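Local coordinates for protein hypoxanthine phosphoribosyltransferase (Leishmania donovani, PDB 7CMJ) that transfers the 5-phosphoribosyl group of phosphoribosylpyrophosphate onto hypoxanthine or guanine, making IMP or GMP in the purine salvage pathway, at residues 60-65 / 121-126; 154-159 / 168-173; 182-187 / 194-199. One frame throughout, in Å; residues are numbered along the deposited sequence.

Overall arrangement
Interactions 1 and 2 lie in one mixed sheet, their centres about 14 Å apart, and the backbone ties them: D126 O lies 2.8 Å from L155 N and E125 O 3.0 Å from L154 N, both probable hydrogen bonds. Interaction 3 joins a loop to strand 196-199 of the small antiparallel sheet, its centre about 19 Å and about 16 Å from those of interactions 1 and 2. It meets both by packing, with M184 CG 3.4 Å from D126 OD1 and I196 CD1 3.8 Å from L155 CD2. The active site opens between the two sheets: E125 and D126 hold barium, D185 holds magnesium 7.0 Å from that barium, and K157 probably contributes to GMP binding.

Interaction 1 (60-65 / 121-126). With BA (barium ion), chain D.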
loop_
_atom_site.group_PDB
_atom_site.type_symbol
_atom_site.label_atom_id
_atom_site.label_comp_id
_atom_site.label_asym_id
_atom_site.label_seq_id
_atom_site.Cartn_x
_atom_site.Cartn_y
_atom_site.Cartn_z
ATOM N N TYR A 60 3.854 3.257 -21.574
ATOM C CA TYR A 60 3.331 2.722 -20.323
ATOM C C TYR A 60 1.895 3.188 -20.113
ATOM O O TYR A 60 1.614 4.388 -20.138
ATOM C CB TYR A 60 4.200 3.163 -19.146
ATOM C CG TYR A 60 5.426 2.315 -18.931
ATOM C CD1 TYR A 60 5.462 1.340 -17.929
ATOM C CD2 TYR A 60 6.565 2.496 -19.712
ATOM C CE1 TYR A 60 6.597 0.561 -17.723
ATOM C CE2 TYR A 60 7.699 1.721 -19.509
ATOM C CZ TYR A 60 7.705 0.757 -18.516
ATOM O OH TYR A 60 8.826 -0.009 -18.324
ATOM N N LEU A 61 0.997 2.246 -19.879
ATOM C CA LEU A 61 -0.395 2.571 -19.596
ATOM C C LEU A 61 -0.599 2.622 -18.092
ATOM O O LEU A 61 -0.446 1.611 -17.399
ATOM C CB LEU A 61 -1.337 1.548 -20.230
ATOM C CG LEU A 61 -1.368 1.615 -21.760
ATOM C CD1 LEU A 61 -2.391 0.645 -22.330
ATOM C CD2 LEU A 61 -1.623 3.056 -22.240
ATOM N N LEU A 62 -0.941 3.793 -17.587
ATOM C CA LEU A 62 -1.138 3.991 -16.159
ATOM C C LEU A 62 -2.625 3.890 -15.853
ATOM O O LEU A 62 -3.360 4.868 -15.929
ATOM C CB LEU A 62 -0.578 5.332 -15.741
ATOM C CG LEU A 62 0.641 5.207 -14.858
ATOM C CD1 LEU A 62 0.682 6.502 -14.171
ATOM C CD2 LEU A 62 0.444 4.100 -13.858
ATOM N N CYS A 63 -3.067 2.698 -15.489
ATOM C CA CYS A 63 -4.468 2.460 -15.176
ATOM C C CYS A 63 -4.776 2.982 -13.775
ATOM O O CYS A 63 -4.333 2.408 -12.770
ATOM C CB CYS A 63 -4.776 0.973 -15.286
ATOM S SG CYS A 63 -6.475 0.592 -14.915
ATOM N N VAL A 64 -5.540 4.068 -13.702
ATOM C CA VAL A 64 -6.036 4.556 -12.421
ATOM C C VAL A 64 -7.196 3.671 -11.996
ATOM O O VAL A 64 -8.219 3.586 -12.686
ATOM C CB VAL A 64 -6.474 6.021 -12.521
ATOM C CG1 VAL A 64 -6.878 6.527 -11.165
ATOM C CG2 VAL A 64 -5.361 6.884 -13.140
ATOM N N LEU A 65 -7.034 2.985 -10.880
ATOM C CA LEU A 65 -8.073 2.084 -10.412
ATOM C C LEU A 65 -9.153 2.852 -9.658
ATOM O O LEU A 65 -8.897 3.922 -9.098
ATOM C CB LEU A 65 -7.458 1.018 -9.521
ATOM C CG LEU A 65 -6.550 0.074 -10.289
ATOM C CD1 LEU A 65 -5.711 -0.696 -9.286
ATOM C CD2 LEU A 65 -7.400 -0.865 -11.099
ATOM N N ILE A 121 4.697 7.772 -20.576
ATOM C CA ILE A 121 3.575 7.331 -19.762
ATOM C C ILE A 121 2.297 7.961 -20.275
ATOM O O ILE A 121 2.252 9.160 -20.584
ATOM C CB ILE A 121 3.759 7.698 -18.282
ATOM C CG1 ILE A 121 5.087 7.171 -17.758
ATOM C CG2 ILE A 121 2.556 7.201 -17.471
ATOM C CD1 ILE A 121 5.369 7.734 -16.430
ATOM N N LEU A 122 1.253 7.158 -20.330
ATOM C CA LEU A 122 -0.088 7.621 -20.632
ATOM C C LEU A 122 -0.964 7.302 -19.428
ATOM O O LEU A 122 -1.178 6.130 -19.106
ATOM C CB LEU A 122 -0.603 6.953 -21.898
ATOM C CG LEU A 122 -1.820 7.595 -22.554
ATOM C CD1 LEU A 122 -1.492 9.034 -22.891
ATOM C CD2 LEU A 122 -2.214 6.798 -23.810
ATOM N N ILE A 123 -1.435 8.338 -18.737
ATOM C CA ILE A 123 -2.374 8.153 -17.633
ATOM C C ILE A 123 -3.730 7.801 -18.231
ATOM O O ILE A 123 -4.270 8.555 -19.051
ATOM C CB ILE A 123 -2.462 9.411 -16.755
ATOM C CG1 ILE A 123 -1.123 9.695 -16.083
ATOM C CG2 ILE A 123 -3.548 9.257 -15.704
ATOM C CD1 ILE A 123 -1.120 10.955 -15.241
ATOM N N VAL A 124 -4.279 6.653 -17.836
ATOM C CA VAL A 124 -5.547 6.171 -18.370
ATOM C C VAL A 124 -6.666 6.481 -17.386
ATOM O O VAL A 124 -6.671 5.989 -16.253
ATOM C CB VAL A 124 -5.501 4.675 -18.685
ATOM C CG1 VAL A 124 -6.877 4.215 -19.186
ATOM C CG2 VAL A 124 -4.415 4.403 -19.707
ATOM N N GLU A 125 -7.631 7.272 -17.835
ATOM C CA GLU A 125 -8.761 7.674 -17.019
ATOM C C GLU A 125 -10.076 7.402 -17.750
ATOM O O GLU A 125 -10.162 7.488 -18.981
ATOM C CB GLU A 125 -8.659 9.171 -16.633
ATOM C CG GLU A 125 -7.917 9.425 -15.342
ATOM C CD GLU A 125 -8.723 8.988 -14.135
ATOM O OE1 GLU A 125 -9.827 8.453 -14.361
ATOM O OE2 GLU A 125 -8.263 9.173 -12.980
ATOM N N ASP A 126 -11.105 7.082 -16.963
ATOM C CA ASP A 126 -12.457 6.931 -17.493
ATOM C C ASP A 126 -13.145 8.295 -17.661
ATOM O O ASP A 126 -13.734 8.573 -18.706
ATOM C CB ASP A 126 -13.261 6.001 -16.572
ATOM C CG ASP A 126 -13.229 6.455 -15.135
ATOM O OD1 ASP A 126 -13.842 5.813 -14.250
ATOM O OD2 ASP A 126 -12.570 7.489 -14.895
HETATM BA BA BA D . -11.349 7.518 -12.732
HETATM O O HOH W 1 -9.984 5.132 -13.507
HETATM O O HOH W 2 -12.363 9.797 -12.732
#
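V124 O is gripped by two donors: V64 N of the neighbouring strand, in a weak hydrogen bond of 3.4 Å, and the S68 hydroxyl. The two strands, 60-64 and 121-125, run parallel in the central sheet of the type I phosphoribosyltransferase fold. Their pairing is firmer farther back. L122 N reaches Y60 O at 2.8 Å with the donor nearly in line with the carbonyl (C=O...N 174°), whereas V124 N meets L62 O from above the carbonyl plane (139°).

Branched aliphatic residues suit both faces, each buried under a helix. On one, L61 CD2 touches V124 CG2 and L122 CB, both at 4.0 Å, beneath helix 69-81. On the other, L62 CG rests on I121 CG2 at 3.8 Å and CD1 runs alongside I123, with M138 and M141 of helix 131-142 closing over the isoleucines.

At the C-terminal end hydrophobic packing gives way to the acidic pair of the phosphoribosylpyrophosphate-binding motif, just after its hydrophobic strand residues. In E125 the bend at chi2 (-72°) brings the carboxylate round, with OE2 against V64 CG1 and OE1 on the ion. Barium is held by E125 OE1 at 2.4 Å, by D126 OD2 at 2.5 Å and by two waters.

Interaction 2 (154-159 / 168-173); sequences LLDKPS and DYPVIT
P170 CB lies over one face of the flat D156 carboxylate, 3.8 Å from D156 CG and 3.6 Å from D156 CB; the two side chains run the same way. Beyond D156 OD2 stands the T173 hydroxyl, with OG1 3.9 Å from that oxygen. D156 and T173 point to the same face of the sheet; with CG anti to the backbone N (chi1 -163°) the D156 carboxylate lies beside the carbonyl carbon, next to the P170 ring. Proline offers a rigid apolar wall here without needing an N-H. The carboxylate of E164 approaches D156 OD2 as a like charge, a closeness that may raise the pKa of one of the two acids.

Beneath this face the backbones pair in parallel. I172 N donates to L154 O at 2.8 Å, and D156 N donates to I172 O at 2.9 Å, so I172 is bonded through both its N-H and its carbonyl. On the other face the L154 side chain crosses V171, CD1 meeting CG1 at 3.8 Å, and L155 CD2 lies 4.2 Å from I172 CB. Leucine, valine and isoleucine fit because helices 30-47 and 69-81 pack against them, through A36 on I172 and F71 on L154.

Just past the strand, K157 forms a salt bridge through NZ with D129, the probable proton acceptor, consistent with its place in the GMP site. Strand 155-156, helix 161-164 and strand 169-173 form a beta-alpha-beta unit at the edge of the phosphoribosyltransferase sheet.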
loop_
_atom_site.group_PDB
_atom_site.type_symbol
_atom_site.label_atom_id
_atom_site.label_comp_id
_atom_site.label_asym_id
_atom_site.label_seq_id
_atom_site.Cartn_x
_atom_site.Cartn_y
_atom_site.Cartn_z
ATOM N N LEU A 154 -11.522 8.508 -21.395
ATOM C CA LEU A 154 -12.509 7.859 -22.246
ATOM C C LEU A 154 -13.709 8.770 -22.454
ATOM O O LEU A 154 -14.129 9.004 -23.585
ATOM C CB LEU A 154 -12.941 6.511 -21.653
ATOM C CG LEU A 154 -14.179 5.986 -22.389
ATOM C CD1 LEU A 154 -13.757 5.394 -23.749
ATOM C CD2 LEU A 154 -14.924 4.955 -21.545
ATOM N N LEU A 155 -14.219 9.340 -21.388
ATOM C CA LEU A 155 -15.358 10.234 -21.424
ATOM C C LEU A 155 -14.888 11.656 -21.141
ATOM O O LEU A 155 -14.552 11.986 -19.998
ATOM C CB LEU A 155 -16.397 9.807 -20.396
ATOM C CG LEU A 155 -17.105 8.491 -20.662
ATOM C CD1 LEU A 155 -18.229 8.357 -19.652
ATOM C CD2 LEU A 155 -17.641 8.424 -22.104
ATOM N N ASP A 156 -14.858 12.492 -22.179
ATOM C CA ASP A 156 -14.662 13.932 -22.036
ATOM C C ASP A 156 -16.025 14.588 -21.812
ATOM O O ASP A 156 -16.839 14.679 -22.737
ATOM C CB ASP A 156 -13.975 14.485 -23.280
ATOM C CG ASP A 156 -13.367 15.855 -23.065
ATOM O OD1 ASP A 156 -13.038 16.217 -21.912
ATOM O OD2 ASP A 156 -13.216 16.569 -24.078
ATOM N N LYS A 157 -16.283 15.029 -20.582
ATOM C CA LYS A 157 -17.487 15.747 -20.182
ATOM C C LYS A 157 -17.263 17.249 -20.299
ATOM O O LYS A 157 -16.113 17.714 -20.345
ATOM C CB LYS A 157 -17.873 15.374 -18.742
ATOM C CG LYS A 157 -16.767 15.609 -17.718
ATOM C CD LYS A 157 -17.183 15.268 -16.288
ATOM C CE LYS A 157 -17.335 16.522 -15.426
ATOM N NZ LYS A 157 -17.357 16.203 -13.967
ATOM N N PRO A 158 -18.343 18.037 -20.351
ATOM C CA PRO A 158 -18.205 19.497 -20.462
ATOM C C PRO A 158 -17.222 20.089 -19.461
ATOM O O PRO A 158 -17.275 19.801 -18.260
ATOM C CB PRO A 158 -19.627 19.998 -20.210
ATOM C CG PRO A 158 -20.482 18.907 -20.720
ATOM C CD PRO A 158 -19.758 17.627 -20.394
ATOM N N SER A 159 -16.318 20.922 -19.979
ATOM C CA SER A 159 -15.260 21.558 -19.204
ATOM C C SER A 159 -14.699 22.727 -19.999
ATOM O O SER A 159 -14.653 22.691 -21.233
ATOM C CB SER A 159 -14.133 20.583 -18.852
ATOM O OG SER A 159 -13.887 19.664 -19.900
ATOM N N ASP A 168 -5.362 14.931 -23.129
ATOM C CA ASP A 168 -4.633 14.907 -24.384
ATOM C C ASP A 168 -5.377 14.144 -25.454
ATOM O O ASP A 168 -5.462 14.601 -26.595
ATOM C CB ASP A 168 -3.257 14.280 -24.175
ATOM C CG ASP A 168 -2.342 15.160 -23.349
ATOM O OD1 ASP A 168 -1.979 16.252 -23.844
ATOM O OD2 ASP A 168 -2.009 14.777 -22.197
ATOM N N TYR A 169 -5.942 13.001 -25.083
ATOM C CA TYR A 169 -6.679 12.123 -25.984
ATOM C C TYR A 169 -8.051 11.892 -25.372
ATOM O O TYR A 169 -8.245 10.942 -24.601
ATOM C CB TYR A 169 -5.924 10.808 -26.205
ATOM C CG TYR A 169 -4.574 11.014 -26.876
ATOM C CD1 TYR A 169 -4.484 11.352 -28.229
ATOM C CD2 TYR A 169 -3.392 10.899 -26.153
ATOM C CE1 TYR A 169 -3.257 11.557 -28.833
ATOM C CE2 TYR A 169 -2.166 11.101 -26.752
ATOM C CZ TYR A 169 -2.101 11.428 -28.086
ATOM O OH TYR A 169 -0.869 11.628 -28.665
ATOM N N PRO A 170 -9.025 12.750 -25.668
ATOM C CA PRO A 170 -10.419 12.451 -25.313
ATOM C C PRO A 170 -11.027 11.512 -26.347
ATOM O O PRO A 170 -10.951 11.773 -27.552
ATOM C CB PRO A 170 -11.094 13.828 -25.343
ATOM C CG PRO A 170 -10.289 14.624 -26.356
ATOM C CD PRO A 170 -8.879 14.055 -26.350
ATOM N N VAL A 171 -11.626 10.415 -25.878
ATOM C CA VAL A 171 -12.171 9.388 -26.764
ATOM C C VAL A 171 -13.581 9.759 -27.205
ATOM O O VAL A 171 -13.842 9.966 -28.400
ATOM C CB VAL A 171 -12.169 8.007 -26.086
ATOM C CG1 VAL A 171 -12.587 6.914 -27.078
ATOM C CG2 VAL A 171 -10.809 7.704 -25.467
ATOM N N ILE A 172 -14.510 9.827 -26.254
ATOM C CA ILE A 172 -15.887 10.201 -26.550
ATOM C C ILE A 172 -16.219 11.488 -25.810
ATOM O O ILE A 172 -16.216 11.520 -24.575
ATOM C CB ILE A 172 -16.885 9.100 -26.181
ATOM C CG1 ILE A 172 -16.553 7.817 -26.928
ATOM C CG2 ILE A 172 -18.270 9.526 -26.602
ATOM C CD1 ILE A 172 -17.536 6.696 -26.672
ATOM N N THR A 173 -16.506 12.541 -26.568
ATOM C CA THR A 173 -17.026 13.771 -25.999
ATOM C C THR A 173 -18.494 13.580 -25.668
ATOM O O THR A 173 -19.269 13.115 -26.498
ATOM C CB THR A 173 -16.853 14.931 -26.968
ATOM O OG1 THR A 173 -15.478 15.327 -26.984
ATOM C CG2 THR A 173 -17.699 16.105 -26.535
#

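Interaction 3 (182-187 / 194-199). With MG (magnesium ion), chain C.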
loop_
_atom_site.group_PDB
_atom_site.type_symbol
_atom_site.label_atom_id
_atom_site.label_comp_id
_atom_site.label_asym_id
_atom_site.label_seq_id
_atom_site.Cartn_x
_atom_site.Cartn_y
_atom_site.Cartn_z
ATOM N N TYR A 182 -19.084 -0.199 -18.250
ATOM C CA TYR A 182 -17.748 -0.173 -18.850
ATOM C C TYR A 182 -16.689 0.170 -17.806
ATOM O O TYR A 182 -15.834 1.030 -18.005
ATOM C CB TYR A 182 -17.694 0.791 -20.045
ATOM C CG TYR A 182 -16.569 0.480 -21.023
ATOM C CD1 TYR A 182 -16.655 -0.616 -21.883
ATOM C CD2 TYR A 182 -15.413 1.273 -21.078
ATOM C CE1 TYR A 182 -15.634 -0.919 -22.774
ATOM C CE2 TYR A 182 -14.378 0.973 -21.963
ATOM C CZ TYR A 182 -14.498 -0.129 -22.810
ATOM O OH TYR A 182 -13.486 -0.435 -23.697
ATOM N N GLY A 183 -16.758 -0.513 -16.668
ATOM C CA GLY A 183 -15.831 -0.291 -15.581
ATOM C C GLY A 183 -16.270 0.738 -14.562
ATOM O O GLY A 183 -15.831 0.673 -13.410
ATOM N N MET A 184 -17.119 1.681 -14.944
ATOM C CA MET A 184 -17.524 2.753 -14.046
ATOM C C MET A 184 -18.721 2.332 -13.204
ATOM O O MET A 184 -19.550 1.524 -13.630
ATOM C CB MET A 184 -17.839 4.023 -14.836
ATOM C CG MET A 184 -16.640 4.498 -15.631
ATOM S SD MET A 184 -17.049 5.767 -16.835
ATOM C CE MET A 184 -17.972 4.798 -18.033
ATOM N N ASP A 185 -18.804 2.898 -11.998
ATOM C CA ASP A 185 -19.616 2.335 -10.930
ATOM C C ASP A 185 -20.664 3.310 -10.413
ATOM O O ASP A 185 -20.565 4.533 -10.569
ATOM C CB ASP A 185 -18.747 1.878 -9.742
ATOM C CG ASP A 185 -18.364 3.028 -8.807
ATOM O OD1 ASP A 185 -17.684 3.976 -9.264
ATOM O OD2 ASP A 185 -18.736 2.982 -7.609
ATOM N N TYR A 186 -21.681 2.718 -9.789
ATOM C CA TYR A 186 -22.531 3.394 -8.823
ATOM C C TYR A 186 -22.560 2.566 -7.548
ATOM O O TYR A 186 -23.085 1.445 -7.549
ATOM C CB TYR A 186 -23.948 3.586 -9.325
ATOM C CG TYR A 186 -24.796 4.145 -8.223
ATOM C CD1 TYR A 186 -25.892 3.446 -7.723
ATOM C CD2 TYR A 186 -24.468 5.364 -7.642
ATOM C CE1 TYR A 186 -26.658 3.970 -6.700
ATOM C CE2 TYR A 186 -25.221 5.892 -6.619
ATOM C CZ TYR A 186 -26.309 5.199 -6.153
ATOM O OH TYR A 186 -27.036 5.760 -5.133
ATOM N N ALA A 187 -22.017 3.130 -6.463
ATOM C CA ALA A 187 -21.952 2.450 -5.172
ATOM C C ALA A 187 -21.272 1.093 -5.322
ATOM O O ALA A 187 -21.693 0.085 -4.744
ATOM C CB ALA A 187 -23.345 2.314 -4.554
ATOM N N ARG A 194 -21.734 -3.776 -20.351
ATOM C CA ARG A 194 -21.024 -3.665 -21.626
ATOM C C ARG A 194 -21.164 -2.286 -22.248
ATOM O O ARG A 194 -20.284 -1.864 -23.003
ATOM C CB ARG A 194 -21.542 -4.707 -22.624
ATOM C CG ARG A 194 -20.910 -6.067 -22.488
ATOM C CD ARG A 194 -21.545 -7.066 -23.443
ATOM N NE ARG A 194 -21.010 -8.422 -23.278
ATOM C CZ ARG A 194 -19.797 -8.802 -23.677
ATOM N NH1 ARG A 194 -18.988 -7.923 -24.254
ATOM N NH2 ARG A 194 -19.390 -10.056 -23.497
ATOM N N ASP A 195 -22.264 -1.590 -21.974
ATOM C CA ASP A 195 -22.525 -0.268 -22.521
ATOM C C ASP A 195 -22.322 0.787 -21.443
ATOM O O ASP A 195 -22.358 0.489 -20.248
ATOM C CB ASP A 195 -23.948 -0.187 -23.085
ATOM C CG ASP A 195 -24.175 -1.161 -24.220
ATOM O OD1 ASP A 195 -23.321 -1.225 -25.133
ATOM O OD2 ASP A 195 -25.200 -1.872 -24.192
ATOM N N ILE A 196 -22.089 2.026 -21.877
ATOM C CA ILE A 196 -22.033 3.167 -20.965
ATOM C C ILE A 196 -23.445 3.719 -20.832
ATOM O O ILE A 196 -24.058 4.132 -21.826
ATOM C CB ILE A 196 -21.065 4.254 -21.457
ATOM C CG1 ILE A 196 -19.643 3.712 -21.566
ATOM C CG2 ILE A 196 -21.088 5.463 -20.514
ATOM C CD1 ILE A 196 -18.667 4.720 -22.141
ATOM N N CYS A 197 -23.955 3.738 -19.604
ATOM C CA CYS A 197 -25.336 4.100 -19.353
ATOM C C CYS A 197 -25.449 5.313 -18.437
ATOM O O CYS A 197 -24.514 5.696 -17.727
ATOM C CB CYS A 197 -26.102 2.929 -18.742
ATOM S SG CYS A 197 -26.270 1.529 -19.862
ATOM N N VAL A 198 -26.625 5.912 -18.485
ATOM C CA VAL A 198 -27.032 6.950 -17.557
ATOM C C VAL A 198 -27.888 6.302 -16.482
ATOM O O VAL A 198 -28.858 5.594 -16.792
ATOM C CB VAL A 198 -27.810 8.054 -18.286
ATOM C CG1 VAL A 198 -28.300 9.096 -17.298
ATOM C CG2 VAL A 198 -26.937 8.652 -19.382
ATOM N N LEU A 199 -27.525 6.529 -15.221
ATOM C CA LEU A 199 -28.276 5.958 -14.113
ATOM C C LEU A 199 -29.637 6.624 -14.002
ATOM O O LEU A 199 -29.742 7.856 -14.007
ATOM C CB LEU A 199 -27.509 6.128 -12.811
ATOM C CG LEU A 199 -27.963 5.226 -11.667
ATOM C CD1 LEU A 199 -28.021 3.767 -12.108
ATOM C CD2 LEU A 199 -27.009 5.399 -10.515
HETATM MG MG MG C . -16.622 5.693 -8.497
HETATM O O HOH W 3 -16.916 5.539 -6.185
HETATM O O HOH W 4 -18.537 6.920 -9.447
HETATM O O HOH W 5 -16.446 5.538 -10.762
#
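The Y186 ring receives a methyl of L199 over one face: L199 CD2 stands 3.7 Å from the ring centroid and 23° off its normal, a CH-pi contact. A187 CB lies over the opposite face, and the Y203 ring also meets this ring. This packing joins the 182-187 loop to strand 196-199 of the small antiparallel sheet, the hood of the phosphoribosyltransferase fold.

Earlier in the strand, I196 serves two loop residues. Its CG1 touches Y182 CB at 3.8 Å, and its CG2 meets M184 CE at 4.0 Å; the flexible methionine, bent at chi3 (-71°), brings that methyl round to the isoleucine.

Outside this apolar layer the polar ends are held elsewhere. Y182 OH bonds to D74, and R194 bonds to Q30 through NH1 and forms a salt bridge through NE with D81 of the second subunit, carrying the contact to the oligomer interface. Between Y182 and M184, G183 takes a positive phi (91°), where a CB would press on the preceding carbonyl.

The loop so fixed presents D185. Magnesium, bound also by three waters and one further atom from elsewhere, takes D185 OD1 at 2.2 Å, while OD2 accepts a hydrogen bond from E188 N.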